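Local coordinates for AvrRpt2 (Erwinia amylovora, PDB 6HQZ), which probably acts as a papain-like cysteine protease of the C70 family, a type III effector of the fire blight pathogen, linked to induced resistance in Malus × robusta 5, at residues M18-A23 with W104-L109; R140-W143 with H147-L150; V108-D113 with A118-D123; N85-C88 with P92-F95. All blocks are in the same frame, centred on the assembly; numbering follows the deposited sequence.

Contact 1. Residues M18-A23 with W104-L109; sequences MGCWYA and WHMSVL
Met106 provides the largest share of the buried surface here, reaching from its strand to lie against Cys20 and Trp21 in the first turn of helix 19-27. The backbones come nearest at these residues, Cys20 CA lying 5.7 Å from Met106 CA. The Met106 chain runs out extended through chi2 (176°) and bends at chi3 (68°), which turns the methyl so that the methionine runs alongside the tryptophan side chain in the same direction. Met106 SD rests 3.6 Å from Trp21 CA, so the thioether meets the helix backbone as well as the indole. Its methyl, Met106 CE, comes within 3.8 Å of Trp21 CE3. The sulfur itself sits at the ring edge, 83° off the normal and 5.4 Å from the centre of the six-membered ring, which makes this a Met-aromatic contact. Cys20 takes the other end of the methionine: Cys20 SG is 4.0 Å from Met106 CB, and Cys20 CB is 3.9 Å from Met106 O. No hydrogen bond crosses the interface, and the buried Met106 N finds no partner in the model. The indole is fixed from its far side by a hydrogen bond from Trp21 NE1 to Ser34 O, while Met94 and Tyr44 also pack on Met106. A helix with a cysteine in its first turn, laid against an antiparallel sheet, fits the papain-like fold, in which the nucleophilic cysteine stands at the N-terminal end of the central helix; the placement of Cys20 is consistent with that plan.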
loop_
_atom_site.group_PDB
_atom_site.type_symbol
_atom_site.label_atom_id
_atom_site.label_comp_id
_atom_site.label_asym_id
_atom_site.label_seq_id
_atom_site.Cartn_x
_atom_site.Cartn_y
_atom_site.Cartn_z
ATOM N N MET A 18 27.730 14.861 -4.655
ATOM C CA MET A 18 26.395 14.324 -4.879
ATOM C C MET A 18 26.188 13.070 -4.007
ATOM O O MET A 18 25.565 12.085 -4.399
ATOM C CB MET A 18 26.219 13.994 -6.353
ATOM C CG MET A 18 26.156 15.241 -7.219
ATOM S SD MET A 18 24.525 15.925 -6.929
ATOM C CE MET A 18 23.502 14.474 -7.460
ATOM N N GLY A 19 26.760 13.134 -2.826
ATOM C CA GLY A 19 26.748 12.011 -1.903
ATOM C C GLY A 19 25.346 11.546 -1.572
ATOM O O GLY A 19 25.181 10.338 -1.371
ATOM N N CYS A 20 24.339 12.442 -1.551
ATOM C CA CYS A 20 22.966 12.056 -1.210
ATOM C C CYS A 20 22.372 11.171 -2.306
ATOM O O CYS A 20 21.642 10.222 -1.995
ATOM C CB CYS A 20 22.068 13.239 -0.839
ATOM S SG CYS A 20 22.012 14.476 -2.118
ATOM N N TRP A 21 22.745 11.408 -3.563
ATOM C CA TRP A 21 22.298 10.499 -4.646
ATOM C C TRP A 21 22.781 9.034 -4.426
ATOM O O TRP A 21 21.999 8.044 -4.577
ATOM C CB TRP A 21 22.727 11.035 -6.015
ATOM C CG TRP A 21 22.691 9.976 -7.149
ATOM C CD1 TRP A 21 23.699 9.154 -7.549
ATOM C CD2 TRP A 21 21.567 9.658 -7.957
ATOM N NE1 TRP A 21 23.262 8.335 -8.578
ATOM C CE2 TRP A 21 21.965 8.650 -8.865
ATOM C CE3 TRP A 21 20.292 10.183 -8.054
ATOM C CZ2 TRP A 21 21.103 8.106 -9.803
ATOM C CZ3 TRP A 21 19.427 9.642 -8.993
ATOM C CH2 TRP A 21 19.836 8.625 -9.850
ATOM N N TYR A 22 24.056 8.899 -4.108
ATOM C CA TYR A 22 24.626 7.548 -4.006
ATOM C C TYR A 22 24.054 6.871 -2.786
ATOM O O TYR A 22 23.715 5.666 -2.851
ATOM C CB TYR A 22 26.144 7.547 -3.996
ATOM C CG TYR A 22 26.692 8.122 -5.280
ATOM C CD1 TYR A 22 26.710 7.351 -6.448
ATOM C CD2 TYR A 22 27.170 9.435 -5.357
ATOM C CE1 TYR A 22 27.207 7.848 -7.647
ATOM C CE2 TYR A 22 27.671 9.949 -6.556
ATOM C CZ TYR A 22 27.694 9.135 -7.686
ATOM O OH TYR A 22 28.152 9.604 -8.862
ATOM N N ALA A 23 23.908 7.634 -1.705
ATOM C CA ALA A 23 23.318 7.067 -0.510
ATOM C C ALA A 23 21.871 6.607 -0.727
ATOM O O ALA A 23 21.529 5.478 -0.312
ATOM C CB ALA A 23 23.412 8.007 0.669
ATOM N N TRP A 104 18.743 22.106 -2.108
ATOM C CA TRP A 104 18.014 20.942 -2.500
ATOM C C TRP A 104 18.734 19.714 -1.905
ATOM O O TRP A 104 19.964 19.691 -1.786
ATOM C CB TRP A 104 17.911 20.813 -4.021
ATOM C CG TRP A 104 16.981 21.839 -4.596
ATOM C CD1 TRP A 104 17.320 23.127 -4.917
ATOM C CD2 TRP A 104 15.595 21.734 -4.771
ATOM N NE1 TRP A 104 16.208 23.815 -5.353
ATOM C CE2 TRP A 104 15.139 22.969 -5.278
ATOM C CE3 TRP A 104 14.665 20.699 -4.570
ATOM C CZ2 TRP A 104 13.802 23.197 -5.595
ATOM C CZ3 TRP A 104 13.360 20.944 -4.840
ATOM C CH2 TRP A 104 12.940 22.188 -5.377
ATOM N N HIS A 105 17.952 18.730 -1.580
ATOM C CA HIS A 105 18.417 17.482 -0.948
ATOM C C HIS A 105 17.641 16.275 -1.453
ATOM O O HIS A 105 16.509 16.404 -1.923
ATOM C CB HIS A 105 18.262 17.602 0.602
ATOM C CG HIS A 105 19.099 18.675 1.168
ATOM N ND1 HIS A 105 20.364 18.445 1.641
ATOM C CD2 HIS A 105 18.926 20.019 1.188
ATOM C CE1 HIS A 105 20.893 19.582 2.042
ATOM N NE2 HIS A 105 20.052 20.560 1.754
ATOM N N MET A 106 18.205 15.083 -1.245
ATOM C CA MET A 106 17.537 13.865 -1.533
ATOM C C MET A 106 17.436 13.039 -0.282
ATOM O O MET A 106 18.405 12.996 0.485
ATOM C CB MET A 106 18.312 13.092 -2.566
ATOM C CG MET A 106 18.266 13.614 -3.959
ATOM S SD MET A 106 19.338 12.601 -4.975
ATOM C CE MET A 106 18.403 11.077 -4.926
ATOM N N SER A 107 16.272 12.394 -0.095
ATOM C CA SER A 107 16.013 11.566 1.068
ATOM C C SER A 107 15.205 10.397 0.649
ATOM O O SER A 107 14.711 10.346 -0.487
ATOM C CB SER A 107 15.275 12.360 2.133
ATOM O OG SER A 107 16.091 13.405 2.657
ATOM N N VAL A 108 15.060 9.429 1.536
ATOM C CA VAL A 108 14.307 8.227 1.225
ATOM C C VAL A 108 13.113 8.064 2.075
ATOM O O VAL A 108 13.247 7.931 3.294
ATOM C CB VAL A 108 15.194 6.950 1.375
ATOM C CG1 VAL A 108 14.302 5.717 1.068
ATOM C CG2 VAL A 108 16.387 7.006 0.419
ATOM N N LEU A 109 11.938 8.098 1.424
ATOM C CA LEU A 109 10.642 7.897 2.051
ATOM C C LEU A 109 10.492 6.430 2.389
ATOM O O LEU A 109 10.651 5.577 1.491
ATOM C CB LEU A 109 9.501 8.265 1.125
ATOM C CG LEU A 109 8.108 8.189 1.748
ATOM C CD1 LEU A 109 7.900 9.130 2.957
ATOM C CD2 LEU A 109 7.154 8.466 0.606
#

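Contact 2. Residues R140-W143 with H147-L150; sequences RLAW and HAML
The indole of Trp143 carries the Leu141 CD2 methyl on one face, 3.7 Å above the plane and offset to the rim, and that same Leu141 CD2 lies 3.9 Å from Met149 SD across the contact. At the indole's nitrogen, NE1 is hydrogen-bonded to Asn138 O. The imidazole of His147 is hydrogen-bonded at both ring nitrogens, NE2 with Leu43 O and ND1 with Arg55 NH1. Leu141 divides its branches: while CD2 is held between indole and sulfur, Leu141 CD1 meets Met149 CG at 3.9 Å and Ala148 CB at 4.1 Å. Its CG lies anti to the backbone N (chi1 -176°), which carries both branches to Met149; the two side chains cross at about a right angle. Beside them, two alanines permit a close backbone approach: Ala142 CB is 4.0 Å from Ala148 CB, and Ala142 O comes to 3.3 Å from the same methyl. Ala142 is the centre of an inverse gamma turn, closed by a weak bond from Trp143 N to Leu141 O, which turns the chain just after helix 134-140. No hydrogen bond links the two segments directly. Instead, both use strand 93-98, where Ala142 and Ala148 each bond through the backbone to Gly96. Phe95 of that strand packs on Leu141 and Met149, and Met149 is hydrogen-bonded through the backbone to Val70 just beyond strand 67-69.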
loop_
_atom_site.group_PDB
_atom_site.type_symbol
_atom_site.label_atom_id
_atom_site.label_comp_id
_atom_site.label_asym_id
_atom_site.label_seq_id
_atom_site.Cartn_x
_atom_site.Cartn_y
_atom_site.Cartn_z
ATOM N N ARG A 140 7.496 21.250 -0.067
ATOM C CA ARG A 140 8.933 21.299 -0.428
ATOM C C ARG A 140 9.371 20.297 -1.440
ATOM O O ARG A 140 10.465 20.413 -1.943
ATOM C CB ARG A 140 9.756 21.143 0.844
ATOM C CG ARG A 140 9.435 22.228 1.850
ATOM C CD ARG A 140 10.274 22.130 3.096
ATOM N NE ARG A 140 10.071 23.354 3.871
ATOM C CZ ARG A 140 10.580 24.533 3.518
ATOM N NH1 ARG A 140 11.392 24.644 2.444
ATOM N NH2 ARG A 140 10.286 25.609 4.227
ATOM N N LEU A 141 8.501 19.363 -1.817
ATOM C CA LEU A 141 8.822 18.404 -2.848
ATOM C C LEU A 141 9.128 19.080 -4.165
ATOM O O LEU A 141 8.586 20.183 -4.461
ATOM C CB LEU A 141 7.634 17.432 -3.070
ATOM C CG LEU A 141 7.844 16.299 -4.052
ATOM C CD1 LEU A 141 8.898 15.275 -3.632
ATOM C CD2 LEU A 141 6.506 15.582 -4.254
ATOM N N ALA A 142 10.028 18.476 -4.921
ATOM C CA ALA A 142 10.393 18.999 -6.245
ATOM C C ALA A 142 9.313 18.862 -7.340
ATOM O O ALA A 142 9.586 18.332 -8.368
ATOM C CB ALA A 142 11.679 18.337 -6.705
ATOM N N TRP A 143 8.182 19.501 -7.141
ATOM C CA TRP A 143 7.022 19.415 -8.039
ATOM C C TRP A 143 7.313 19.808 -9.464
ATOM O O TRP A 143 6.656 19.342 -10.364
ATOM C CB TRP A 143 5.901 20.280 -7.511
ATOM C CG TRP A 143 5.357 19.807 -6.265
ATOM C CD1 TRP A 143 5.564 20.322 -5.053
ATOM C CD2 TRP A 143 4.506 18.685 -6.093
ATOM N NE1 TRP A 143 4.874 19.616 -4.113
ATOM C CE2 TRP A 143 4.230 18.585 -4.721
ATOM C CE3 TRP A 143 3.930 17.766 -6.970
ATOM C CZ2 TRP A 143 3.399 17.575 -4.182
ATOM C CZ3 TRP A 143 3.056 16.784 -6.446
ATOM C CH2 TRP A 143 2.831 16.687 -5.059
ATOM N N HIS A 147 10.551 13.761 -12.116
ATOM C CA HIS A 147 11.389 12.742 -11.456
ATOM C C HIS A 147 11.624 13.055 -10.006
ATOM O O HIS A 147 12.595 12.611 -9.438
ATOM C CB HIS A 147 12.709 12.509 -12.184
ATOM C CG HIS A 147 13.439 13.759 -12.562
ATOM N ND1 HIS A 147 13.247 14.393 -13.766
ATOM C CD2 HIS A 147 14.363 14.493 -11.891
ATOM C CE1 HIS A 147 14.022 15.465 -13.823
ATOM N NE2 HIS A 147 14.681 15.567 -12.679
ATOM N N ALA A 148 10.698 13.802 -9.418
ATOM C CA ALA A 148 10.742 14.208 -8.041
ATOM C C ALA A 148 10.844 13.009 -7.078
ATOM O O ALA A 148 11.491 13.142 -6.032
ATOM C CB ALA A 148 9.552 15.093 -7.714
ATOM N N MET A 149 10.224 11.866 -7.442
ATOM C CA MET A 149 10.080 10.717 -6.546
ATOM C C MET A 149 10.404 9.496 -7.381
ATOM O O MET A 149 9.661 9.207 -8.343
ATOM C CB MET A 149 8.624 10.653 -6.069
ATOM C CG MET A 149 8.292 11.716 -4.974
ATOM S SD MET A 149 6.535 11.731 -4.683
ATOM C CE MET A 149 6.316 10.225 -3.827
ATOM N N LEU A 150 11.523 8.832 -7.062
ATOM C CA LEU A 150 12.002 7.699 -7.787
ATOM C C LEU A 150 11.933 6.438 -6.940
ATOM O O LEU A 150 12.125 6.462 -5.714
ATOM C CB LEU A 150 13.432 7.888 -8.275
ATOM C CG LEU A 150 13.670 8.942 -9.349
ATOM C CD1 LEU A 150 15.155 9.012 -9.686
ATOM C CD2 LEU A 150 12.898 8.678 -10.638
#

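Contact 3. Residues V108-D113 with A118-D123; sequences VLTGID and AIIFHD
A beta hairpin with a classic bulge joins strands 104-113 and 118-123, antiparallel; the axes of segments 108-113 and 118-123 approach to 4.5 Å. Two residues, Thr110 and Gly111, stand opposite the single Ile120, and there the register shifts by one residue. Ile120 O is gripped by the bulge: Thr110 N donates to it at 2.8 Å, nearly straight at 169°, and Gly111 N adds a weak bond at 3.4 Å. Ile120 N in return donates to Gly111 O at 2.9 Å, rising 42° out of the carbonyl plane. Beyond the bulge, Asp113 and Ala118 form a hydrogen-bonded pair, as do Val108 and His122 before it, the latter joined by two bonds lying in the carbonyl planes.

Side chains continue the pairing. Leu109 CD1 packs 3.6 Å from Ile119 CB, crossing that isoleucine at about a right angle, while Ile112 CD1 touches Ile119 CG2 at 3.8 Å. On the face that carries Val108 and His122, the His122 ring lies under Thr110 CG2, its centroid 4.3 Å from that methyl, a CH-pi contact; NE2 of the ring donates to Val8 O and ND1 accepts from Asp129 N. The Leu109, Ile112 and Ile119 face is covered by helix 80-90 through Leu83 and Leu87, and helix 19-27 meets Val108 and His122. Strand 93-98 flanks the hairpin at Leu109, and strand 130-133 at Ile119 and Phe121.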
loop_
_atom_site.group_PDB
_atom_site.type_symbol
_atom_site.label_atom_id
_atom_site.label_comp_id
_atom_site.label_asym_id
_atom_site.label_seq_id
_atom_site.Cartn_x
_atom_site.Cartn_y
_atom_site.Cartn_z
ATOM N N VAL A 108 15.060 9.429 1.536
ATOM C CA VAL A 108 14.307 8.227 1.225
ATOM C C VAL A 108 13.113 8.064 2.075
ATOM O O VAL A 108 13.247 7.931 3.294
ATOM C CB VAL A 108 15.194 6.950 1.375
ATOM C CG1 VAL A 108 14.302 5.717 1.068
ATOM C CG2 VAL A 108 16.387 7.006 0.419
ATOM N N LEU A 109 11.938 8.098 1.424
ATOM C CA LEU A 109 10.642 7.897 2.051
ATOM C C LEU A 109 10.492 6.430 2.389
ATOM O O LEU A 109 10.651 5.577 1.491
ATOM C CB LEU A 109 9.501 8.265 1.125
ATOM C CG LEU A 109 8.108 8.189 1.748
ATOM C CD1 LEU A 109 7.900 9.130 2.957
ATOM C CD2 LEU A 109 7.154 8.466 0.606
ATOM N N THR A 110 10.170 6.156 3.635
ATOM C CA THR A 110 10.006 4.732 4.107
ATOM C C THR A 110 8.643 4.354 4.716
ATOM O O THR A 110 8.323 3.149 4.824
ATOM C CB THR A 110 11.069 4.346 5.137
ATOM O OG1 THR A 110 10.821 5.065 6.383
ATOM C CG2 THR A 110 12.465 4.596 4.546
ATOM N N GLY A 111 7.929 5.332 5.273
ATOM C CA GLY A 111 6.665 5.085 5.853
ATOM C C GLY A 111 5.876 6.328 6.137
ATOM O O GLY A 111 6.326 7.426 5.867
ATOM N N ILE A 112 4.697 6.146 6.703
ATOM C CA ILE A 112 3.766 7.263 7.055
ATOM C C ILE A 112 3.351 7.073 8.476
ATOM O O ILE A 112 2.977 5.945 8.900
ATOM C CB ILE A 112 2.506 7.260 6.160
ATOM C CG1 ILE A 112 2.907 7.384 4.679
ATOM C CG2 ILE A 112 1.513 8.369 6.549
ATOM C CD1 ILE A 112 3.671 8.669 4.316
ATOM N N ASP A 113 3.412 8.171 9.199
ATOM C CA ASP A 113 2.872 8.253 10.506
ATOM C C ASP A 113 1.500 8.947 10.400
ATOM O O ASP A 113 1.417 10.181 10.394
ATOM C CB ASP A 113 3.881 8.994 11.413
ATOM C CG ASP A 113 3.345 9.280 12.820
ATOM O OD1 ASP A 113 2.113 9.151 13.095
ATOM O OD2 ASP A 113 4.173 9.662 13.673
ATOM N N ALA A 118 2.579 12.786 9.299
ATOM C CA ALA A 118 4.004 12.948 9.001
ATOM C C ALA A 118 4.530 11.802 8.150
ATOM O O ALA A 118 4.010 10.689 8.175
ATOM C CB ALA A 118 4.794 13.033 10.305
ATOM N N ILE A 119 5.599 12.084 7.407
ATOM C CA ILE A 119 6.290 11.086 6.632
ATOM C C ILE A 119 7.504 10.655 7.403
ATOM O O ILE A 119 8.026 11.409 8.201
ATOM C CB ILE A 119 6.726 11.586 5.262
ATOM C CG1 ILE A 119 7.709 12.770 5.375
ATOM C CG2 ILE A 119 5.476 12.037 4.518
ATOM C CD1 ILE A 119 8.568 12.863 4.136
ATOM N N ILE A 120 7.934 9.425 7.132
ATOM C CA ILE A 120 9.063 8.850 7.783
ATOM C C ILE A 120 10.124 8.641 6.707
ATOM O O ILE A 120 9.855 8.044 5.691
ATOM C CB ILE A 120 8.741 7.474 8.419
ATOM C CG1 ILE A 120 7.478 7.595 9.307
ATOM C CG2 ILE A 120 9.905 7.006 9.201
ATOM C CD1 ILE A 120 6.953 6.288 9.829
ATOM N N PHE A 121 11.354 9.092 6.977
ATOM C CA PHE A 121 12.361 9.081 5.931
ATOM C C PHE A 121 13.749 8.985 6.500
ATOM O O PHE A 121 14.026 9.424 7.638
ATOM C CB PHE A 121 12.239 10.330 5.037
ATOM C CG PHE A 121 12.558 11.617 5.717
ATOM C CD1 PHE A 121 11.626 12.250 6.565
ATOM C CD2 PHE A 121 13.799 12.228 5.520
ATOM C CE1 PHE A 121 11.940 13.472 7.175
ATOM C CE2 PHE A 121 14.111 13.468 6.120
ATOM C CZ PHE A 121 13.219 14.077 6.976
ATOM N N HIS A 122 14.616 8.373 5.697
ATOM C CA HIS A 122 16.038 8.290 5.942
ATOM C C HIS A 122 16.662 9.522 5.257
ATOM O O HIS A 122 16.531 9.678 4.061
ATOM C CB HIS A 122 16.683 7.079 5.268
ATOM C CG HIS A 122 16.419 5.780 5.969
ATOM N ND1 HIS A 122 15.943 5.721 7.264
ATOM C CD2 HIS A 122 16.600 4.505 5.569
ATOM C CE1 HIS A 122 15.803 4.452 7.612
ATOM N NE2 HIS A 122 16.244 3.694 6.620
ATOM N N ASP A 123 17.419 10.291 6.021
ATOM C CA ASP A 123 18.112 11.494 5.519
ATOM C C ASP A 123 19.613 11.199 5.544
ATOM O O ASP A 123 20.215 11.026 6.606
ATOM C CB ASP A 123 17.782 12.669 6.402
ATOM C CG ASP A 123 18.324 14.003 5.850
ATOM O OD1 ASP A 123 19.492 14.090 5.478
ATOM O OD2 ASP A 123 17.605 14.978 5.887
#

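Contact 4. Residues N85-C88 with P92-F95; sequences NLLC and PIMF
Ile93 CD1 carries the tight part of this contact, pressing into helix 80-90 where two successive leucines receive it. The methyl stands 3.9 Å from Leu87 CD2 and 4.0 Å from Leu86 CB, so one end of the isoleucine meets a branch tip on one leucine and the root of the side chain on the other. CG1 of Ile93 lies anti to its carbonyl carbon (chi1 -65°) and CD1 continues the extended line (chi2 162°), which delivers the methyl to the helix. The loose part is at Pro92: Leu87 CD2 comes no nearer than 4.3 Å to Pro92 CA, and Pro92, partly exposed, points its CB away from the helix. No hydrogen bond spans the interface; the side-chain contacts between the two segments are apolar, over 147 Å² summed on both sides.

Cys88, one residue beyond the leucines, is disulfide-bonded to Cys88 of the second subunit, so this helix also reaches the dimer interface. Within the chain, Leu87 packs on Phe3 and Leu86 on Val70 and Phe78. Backbone hydrogen bonds of Ile93 with Leu109 and of Met94 with Leu150 set strand 93-98 between 104-113 and 149-152 in the sheet, and helix 80-90 covers it at Ile93, next to Met149.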
loop_
_atom_site.group_PDB
_atom_site.type_symbol
_atom_site.label_atom_id
_atom_site.label_comp_id
_atom_site.label_asym_id
_atom_site.label_seq_id
_atom_site.Cartn_x
_atom_site.Cartn_y
_atom_site.Cartn_z
ATOM N N ASN A 85 -0.040 3.956 0.061
ATOM C CA ASN A 85 -0.328 3.112 -1.066
ATOM C C ASN A 85 0.924 3.019 -1.961
ATOM O O ASN A 85 1.309 1.932 -2.343
ATOM C CB ASN A 85 -1.535 3.706 -1.786
ATOM C CG ASN A 85 -1.932 2.964 -3.033
ATOM O OD1 ASN A 85 -1.733 1.744 -3.178
ATOM N ND2 ASN A 85 -2.590 3.707 -3.941
ATOM N N LEU A 86 1.555 4.161 -2.276
ATOM C CA LEU A 86 2.741 4.181 -3.138
ATOM C C LEU A 86 3.907 3.357 -2.588
ATOM O O LEU A 86 4.527 2.589 -3.327
ATOM C CB LEU A 86 3.203 5.625 -3.419
ATOM C CG LEU A 86 2.307 6.354 -4.446
ATOM C CD1 LEU A 86 2.638 7.844 -4.541
ATOM C CD2 LEU A 86 2.410 5.719 -5.832
ATOM N N LEU A 87 4.193 3.518 -1.302
ATOM C CA LEU A 87 5.254 2.715 -0.625
ATOM C C LEU A 87 4.958 1.211 -0.599
ATOM O O LEU A 87 5.836 0.353 -0.773
ATOM C CB LEU A 87 5.396 3.216 0.809
ATOM C CG LEU A 87 5.986 4.605 0.993
ATOM C CD1 LEU A 87 5.687 5.179 2.356
ATOM C CD2 LEU A 87 7.458 4.548 0.730
ATOM N N CYS A 88 3.696 0.905 -0.403
ATOM C CA CYS A 88 3.196 -0.490 -0.457
ATOM C C CYS A 88 3.419 -1.151 -1.836
ATOM O O CYS A 88 3.816 -2.306 -1.904
ATOM C CB CYS A 88 1.720 -0.497 -0.078
ATOM S SG CYS A 88 0.989 -2.150 0.061
ATOM N N PRO A 92 10.700 1.535 -1.016
ATOM C CA PRO A 92 11.157 2.901 -0.688
ATOM C C PRO A 92 11.303 3.849 -1.902
ATOM O O PRO A 92 11.612 3.435 -3.066
ATOM C CB PRO A 92 12.508 2.678 -0.025
ATOM C CG PRO A 92 12.927 1.307 -0.379
ATOM C CD PRO A 92 11.707 0.501 -0.752
ATOM N N ILE A 93 11.076 5.103 -1.633
ATOM C CA ILE A 93 10.987 6.095 -2.707
ATOM C C ILE A 93 11.945 7.265 -2.372
ATOM O O ILE A 93 11.865 7.884 -1.305
ATOM C CB ILE A 93 9.571 6.665 -2.807
ATOM C CG1 ILE A 93 8.585 5.616 -3.211
ATOM C CG2 ILE A 93 9.518 7.827 -3.811
ATOM C CD1 ILE A 93 7.148 5.983 -2.907
ATOM N N MET A 94 12.861 7.518 -3.288
ATOM C CA MET A 94 13.777 8.645 -3.088
ATOM C C MET A 94 13.202 9.916 -3.700
ATOM O O MET A 94 12.801 9.923 -4.881
ATOM C CB MET A 94 15.171 8.397 -3.607
ATOM C CG MET A 94 15.371 8.031 -5.012
ATOM S SD MET A 94 17.137 7.635 -5.296
ATOM C CE MET A 94 17.299 8.340 -6.919
ATOM N N PHE A 95 13.200 10.955 -2.874
ATOM C CA PHE A 95 12.581 12.238 -3.211
ATOM C C PHE A 95 13.543 13.402 -3.045
ATOM O O PHE A 95 14.379 13.491 -2.114
ATOM C CB PHE A 95 11.282 12.489 -2.410
ATOM C CG PHE A 95 11.461 12.710 -0.955
ATOM C CD1 PHE A 95 11.547 11.624 -0.116
ATOM C CD2 PHE A 95 11.447 13.963 -0.398
ATOM C CE1 PHE A 95 11.642 11.778 1.248
ATOM C CE2 PHE A 95 11.507 14.129 0.977
ATOM C CZ PHE A 95 11.636 13.042 1.794
#

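Contact 1 closes the longest loop, bringing helix 19-27 near the N terminus onto strand 104-113 after 80 intervening residues. Nested inside that loop, contact 4 closes a short turn from helix 80-90 into strand 93-98, the strand that pairs with 104-113 through Leu109 N and Ile93 O. Contact 3 begins where contact 1 ends, sharing Val108 and Leu109, and closes the hairpin to 118-123. Contact 2 follows in series, folding the loop after helix 134-140 back to strand 149-152, which pairs with 93-98 through Leu150 O and Met94 N. Trp104 touches Ala142, joining contacts 1 and 2. Contacts 1 and 4 lay helices on the sheet, contact 3 pairs two of its strands, and contact 2 anchors the loop before the last strand.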